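Side-chain contacts in dihydrodipicolinate synthase (Bacillus anthracis, PDB 1XKY), which probably catalyses the condensation of pyruvate with aspartate semialdehyde that opens the lysine branch of biosynthesis, and is built as a TIM barrel: residues K34-K37 / L38-L42; T182-I185 / E186-D190. One frame throughout, in Å; residues are numbered along the deposited sequence.

How the contacts relate
Both contacts lie on outer helices of one TIM barrel, on opposite sides of the chain's centre: contact 1 within helix 32-44, which links strands 16-19 and 49-52, and contact 2 at the end of helix 178-187, which links strands 168-173 and 193-196. Their centres are 35 Å apart and their nearest atoms about 24 Å, so they do not touch. The first is a run of regular helical turns whose side-chain polar groups find partners on neighbouring parts of the chain; in the second the helix stops, and Ile185 O together with groups of the following turn binds a potassium ion. A further potassium ion lies about 8 Å from the side chain of Thr188.

Contact 1 of 2, residues K34-K37 / L38-L42; sequences KTTK and LVNYL
Thr36 and Asn40, one turn apart on helix 32-44 of the TIM barrel, stand side by side and point the same way, with Thr36 CG2 3.7 Å from Asn40 ND2. Their backbones are joined as well: Asn40 N donates to Thr36 O, 3.1 Å away, in a nearly straight bond (170° at the hydrogen). The same i to i+4 pattern satisfies the other carbonyls of 34-37: Lys34 O receives Leu38 N, Thr35 O receives Val39 N at 2.9 Å and Lys37 O receives Tyr41 N at 3.0 Å.

Several side-chain polar groups find partners outside 34-42. Thr36 holds OG1 beside its own backbone N (chi1 -58°), and this hydroxyl is hydrogen-bonded both to Phe32 O, one turn back, and to His73 NE2 on helix 64-78. Thr35 OG1 likewise pairs with Asp31 O, while Lys34 NZ forms a salt bridge with Asp273. Asn40 OD1 is hydrogen-bonded to Arg81 NH2.

On the buried face Val39 sets CG2 against the preceding turn, 3.3 Å from Thr35 O and 4.2 Å from Thr35 CG2, and its side chain also packs on Val77 and Val78 of helix 64-78. Tyr41 leads its ring away from 34-37, and Tyr41 CB lies 3.4 Å from Lys37 O.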
loop_
_atom_site.group_PDB
_atom_site.type_symbol
_atom_site.label_atom_id
_atom_site.label_comp_id
_atom_site.label_asym_id
_atom_site.label_seq_id
_atom_site.Cartn_x
_atom_site.Cartn_y
_atom_site.Cartn_z
ATOM N N LYS A 34 30.754 4.425 -27.664
ATOM C CA LYS A 34 29.682 5.252 -27.085
ATOM C C LYS A 34 29.837 5.381 -25.567
ATOM O O LYS A 34 29.546 6.431 -24.995
ATOM C CB LYS A 34 28.296 4.687 -27.431
ATOM C CG LYS A 34 27.910 4.871 -28.889
ATOM C CD LYS A 34 26.562 4.233 -29.241
ATOM C CE LYS A 34 26.045 4.783 -30.586
ATOM N NZ LYS A 34 24.604 4.442 -30.839
ATOM N N THR A 35 30.297 4.312 -24.919
ATOM C CA THR A 35 30.575 4.356 -23.484
ATOM C C THR A 35 31.658 5.397 -23.178
ATOM O O THR A 35 31.507 6.194 -22.258
ATOM C CB THR A 35 30.979 2.971 -22.934
ATOM O OG1 THR A 35 29.944 2.016 -23.218
ATOM C CG2 THR A 35 31.204 3.023 -21.433
ATOM N N THR A 36 32.727 5.406 -23.968
ATOM C CA THR A 36 33.790 6.404 -23.810
ATOM C C THR A 36 33.212 7.815 -23.928
ATOM O O THR A 36 33.450 8.664 -23.065
ATOM C CB THR A 36 34.922 6.191 -24.833
ATOM O OG1 THR A 36 35.450 4.870 -24.683
ATOM C CG2 THR A 36 36.051 7.214 -24.650
ATOM N N LYS A 37 32.414 8.051 -24.965
ATOM C CA LYS A 37 31.781 9.355 -25.148
ATOM C C LYS A 37 30.921 9.731 -23.940
ATOM O O LYS A 37 30.991 10.862 -23.443
ATOM C CB LYS A 37 30.935 9.376 -26.422
ATOM C CG LYS A 37 30.490 10.772 -26.833
ATOM C CD LYS A 37 29.412 10.745 -27.926
ATOM C CE LYS A 37 29.969 10.482 -29.318
ATOM N NZ LYS A 37 30.026 9.028 -29.659
ATOM N N LEU A 38 30.131 8.771 -23.459
ATOM C CA LEU A 38 29.208 9.018 -22.348
ATOM C C LEU A 38 29.941 9.331 -21.047
ATOM O O LEU A 38 29.557 10.247 -20.329
ATOM C CB LEU A 38 28.275 7.814 -22.132
ATOM C CG LEU A 38 27.334 7.912 -20.917
ATOM C CD1 LEU A 38 26.401 9.090 -21.064
ATOM C CD2 LEU A 38 26.541 6.622 -20.745
ATOM N N VAL A 39 30.976 8.552 -20.740
ATOM C CA VAL A 39 31.773 8.765 -19.522
ATOM C C VAL A 39 32.385 10.167 -19.505
ATOM O O VAL A 39 32.296 10.881 -18.501
ATOM C CB VAL A 39 32.878 7.700 -19.367
ATOM C CG1 VAL A 39 33.869 8.092 -18.278
ATOM C CG2 VAL A 39 32.264 6.332 -19.048
ATOM N N ASN A 40 32.974 10.571 -20.625
ATOM C CA ASN A 40 33.580 11.909 -20.715
ATOM C C ASN A 40 32.554 13.032 -20.592
ATOM O O ASN A 40 32.795 14.044 -19.907
ATOM C CB ASN A 40 34.387 12.042 -22.005
ATOM C CG ASN A 40 35.706 11.301 -21.927
ATOM O OD1 ASN A 40 36.453 11.457 -20.961
ATOM N ND2 ASN A 40 35.995 10.488 -22.931
ATOM N N TYR A 41 31.412 12.836 -21.246
ATOM C CA TYR A 41 30.292 13.763 -21.122
ATOM C C TYR A 41 29.868 13.951 -19.653
ATOM O O TYR A 41 29.748 15.085 -19.161
ATOM C CB TYR A 41 29.105 13.303 -21.981
ATOM C CG TYR A 41 27.843 14.085 -21.669
ATOM C CD1 TYR A 41 27.589 15.309 -22.282
ATOM C CD2 TYR A 41 26.938 13.622 -20.720
ATOM C CE1 TYR A 41 26.447 16.046 -21.975
ATOM C CE2 TYR A 41 25.787 14.342 -20.409
ATOM C CZ TYR A 41 25.545 15.558 -21.034
ATOM O OH TYR A 41 24.401 16.280 -20.718
ATOM N N LEU A 42 29.655 12.846 -18.947
ATOM C CA LEU A 42 29.196 12.926 -17.553
ATOM C C LEU A 42 30.179 13.691 -16.676
ATOM O O LEU A 42 29.784 14.584 -15.923
ATOM C CB LEU A 42 28.937 11.529 -16.973
ATOM C CG LEU A 42 27.764 10.775 -17.615
ATOM C CD1 LEU A 42 27.699 9.350 -17.070
ATOM C CD2 LEU A 42 26.455 11.513 -17.414
#

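Contact 2 of 2, residues T182-I185 / E186-D190; sequences TEII and EKTAD. With K (potassium ion), chain E.
Thr188 closes helix 178-187 of the TIM barrel on its own side chain and also binds a potassium ion: OG1 donates to Ile184 O at 2.7 Å while lying 2.8 Å from the metal. The same carbonyl accepts Thr188 N at 3.1 Å in a bent bond (135° at the hydrogen), the two donors reaching it from opposite faces of its plane. With chi1 at 58°, OG1 sits between the backbone N and the carbonyl carbon, and CG2 is left alongside Ile184 CG2.

Thr188 is the first residue to leave helical geometry, and the turn that follows wraps the ion. Ile185 O, 2.8 Å from the potassium ion, joins Thr188 O, Ala189 O, Phe192 O and three waters around it. Asp190 acts from the second shell, its OD1 accepting a hydrogen bond from one of those waters.

Beside helix 156-163, Glu183 and Lys187 run side by side. Glu183 OE2 comes 3.5 Å from Lys187 CE, and Glu183 CG 3.7 Å from Lys187 CD. Any attraction between the opposite charges is probably weak and at longer range, because chi4 of -81° turns Lys187 NZ aside, 4.7 Å from Glu183 OE2.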
loop_
_atom_site.group_PDB
_atom_site.type_symbol
_atom_site.label_atom_id
_atom_site.label_comp_id
_atom_site.label_asym_id
_atom_site.label_seq_id
_atom_site.Cartn_x
_atom_site.Cartn_y
_atom_site.Cartn_z
ATOM N N THR A 182 17.109 10.289 7.877
ATOM C CA THR A 182 17.462 11.093 9.055
ATOM C C THR A 182 18.049 10.222 10.154
ATOM O O THR A 182 19.065 10.561 10.745
ATOM C CB THR A 182 16.233 11.853 9.645
ATOM O OG1 THR A 182 15.804 12.879 8.741
ATOM C CG2 THR A 182 16.569 12.478 10.984
ATOM N N GLU A 183 17.388 9.100 10.421
ATOM C CA GLU A 183 17.785 8.210 11.503
ATOM C C GLU A 183 19.114 7.506 11.219
ATOM O O GLU A 183 19.949 7.346 12.117
ATOM C CB GLU A 183 16.679 7.184 11.750
ATOM C CG GLU A 183 16.783 6.477 13.087
ATOM C CD GLU A 183 15.665 5.472 13.293
ATOM O OE1 GLU A 183 14.598 5.646 12.669
ATOM O OE2 GLU A 183 15.859 4.513 14.074
ATOM N N ILE A 184 19.298 7.069 9.975
ATOM C CA ILE A 184 20.552 6.445 9.551
ATOM C C ILE A 184 21.695 7.443 9.701
ATOM O O ILE A 184 22.749 7.106 10.234
ATOM C CB ILE A 184 20.490 5.947 8.078
ATOM C CG1 ILE A 184 19.473 4.799 7.943
ATOM C CG2 ILE A 184 21.886 5.490 7.606
ATOM C CD1 ILE A 184 19.111 4.462 6.510
ATOM N N ILE A 185 21.473 8.662 9.214
ATOM C CA ILE A 185 22.461 9.732 9.309
ATOM C C ILE A 185 22.847 9.946 10.776
ATOM O O ILE A 185 24.025 9.999 11.109
ATOM C CB ILE A 185 21.957 11.066 8.675
ATOM C CG1 ILE A 185 21.839 10.923 7.148
ATOM C CG2 ILE A 185 22.901 12.235 9.024
ATOM C CD1 ILE A 185 20.881 11.910 6.488
ATOM N N GLU A 186 21.847 10.038 11.640
ATOM C CA GLU A 186 22.062 10.299 13.064
ATOM C C GLU A 186 22.836 9.172 13.749
ATOM O O GLU A 186 23.789 9.418 14.492
ATOM C CB GLU A 186 20.704 10.477 13.739
ATOM C CG GLU A 186 20.740 10.847 15.219
ATOM C CD GLU A 186 19.346 11.128 15.764
ATOM O OE1 GLU A 186 19.236 11.610 16.915
ATOM O OE2 GLU A 186 18.353 10.873 15.033
ATOM N N LYS A 187 22.438 7.936 13.470
ATOM C CA LYS A 187 22.919 6.779 14.226
ATOM C C LYS A 187 24.231 6.175 13.730
ATOM O O LYS A 187 24.828 5.350 14.428
ATOM C CB LYS A 187 21.836 5.701 14.267
ATOM C CG LYS A 187 20.645 6.086 15.133
ATOM C CD LYS A 187 19.562 5.028 15.101
ATOM C CE LYS A 187 18.538 5.258 16.203
ATOM N NZ LYS A 187 19.060 4.715 17.498
ATOM N N THR A 188 24.678 6.580 12.542
ATOM C CA THR A 188 25.940 6.105 11.981
ATOM C C THR A 188 27.042 7.132 12.239
ATOM O O THR A 188 26.758 8.303 12.502
ATOM C CB THR A 188 25.820 5.818 10.456
ATOM O OG1 THR A 188 25.398 7.001 9.760
ATOM C CG2 THR A 188 24.818 4.699 10.185
ATOM N N ALA A 189 28.297 6.693 12.144
ATOM C CA ALA A 189 29.461 7.579 12.322
ATOM C C ALA A 189 29.573 8.653 11.230
ATOM O O ALA A 189 28.978 8.533 10.150
ATOM C CB ALA A 189 30.740 6.755 12.366
ATOM N N ASP A 190 30.344 9.701 11.510
ATOM C CA ASP A 190 30.523 10.805 10.559
ATOM C C ASP A 190 31.079 10.338 9.218
ATOM O O ASP A 190 30.837 10.980 8.194
ATOM C CB ASP A 190 31.454 11.878 11.133
ATOM C CG ASP A 190 30.839 12.642 12.295
ATOM O OD1 ASP A 190 29.610 12.538 12.523
ATOM O OD2 ASP A 190 31.606 13.363 12.974
HETATM K K K E . 26.465 9.593 9.733
HETATM O O HOH W 1 27.147 11.663 11.280
HETATM O O HOH W 2 25.336 9.690 7.186
HETATM O O HOH W 3 27.565 12.231 8.440
#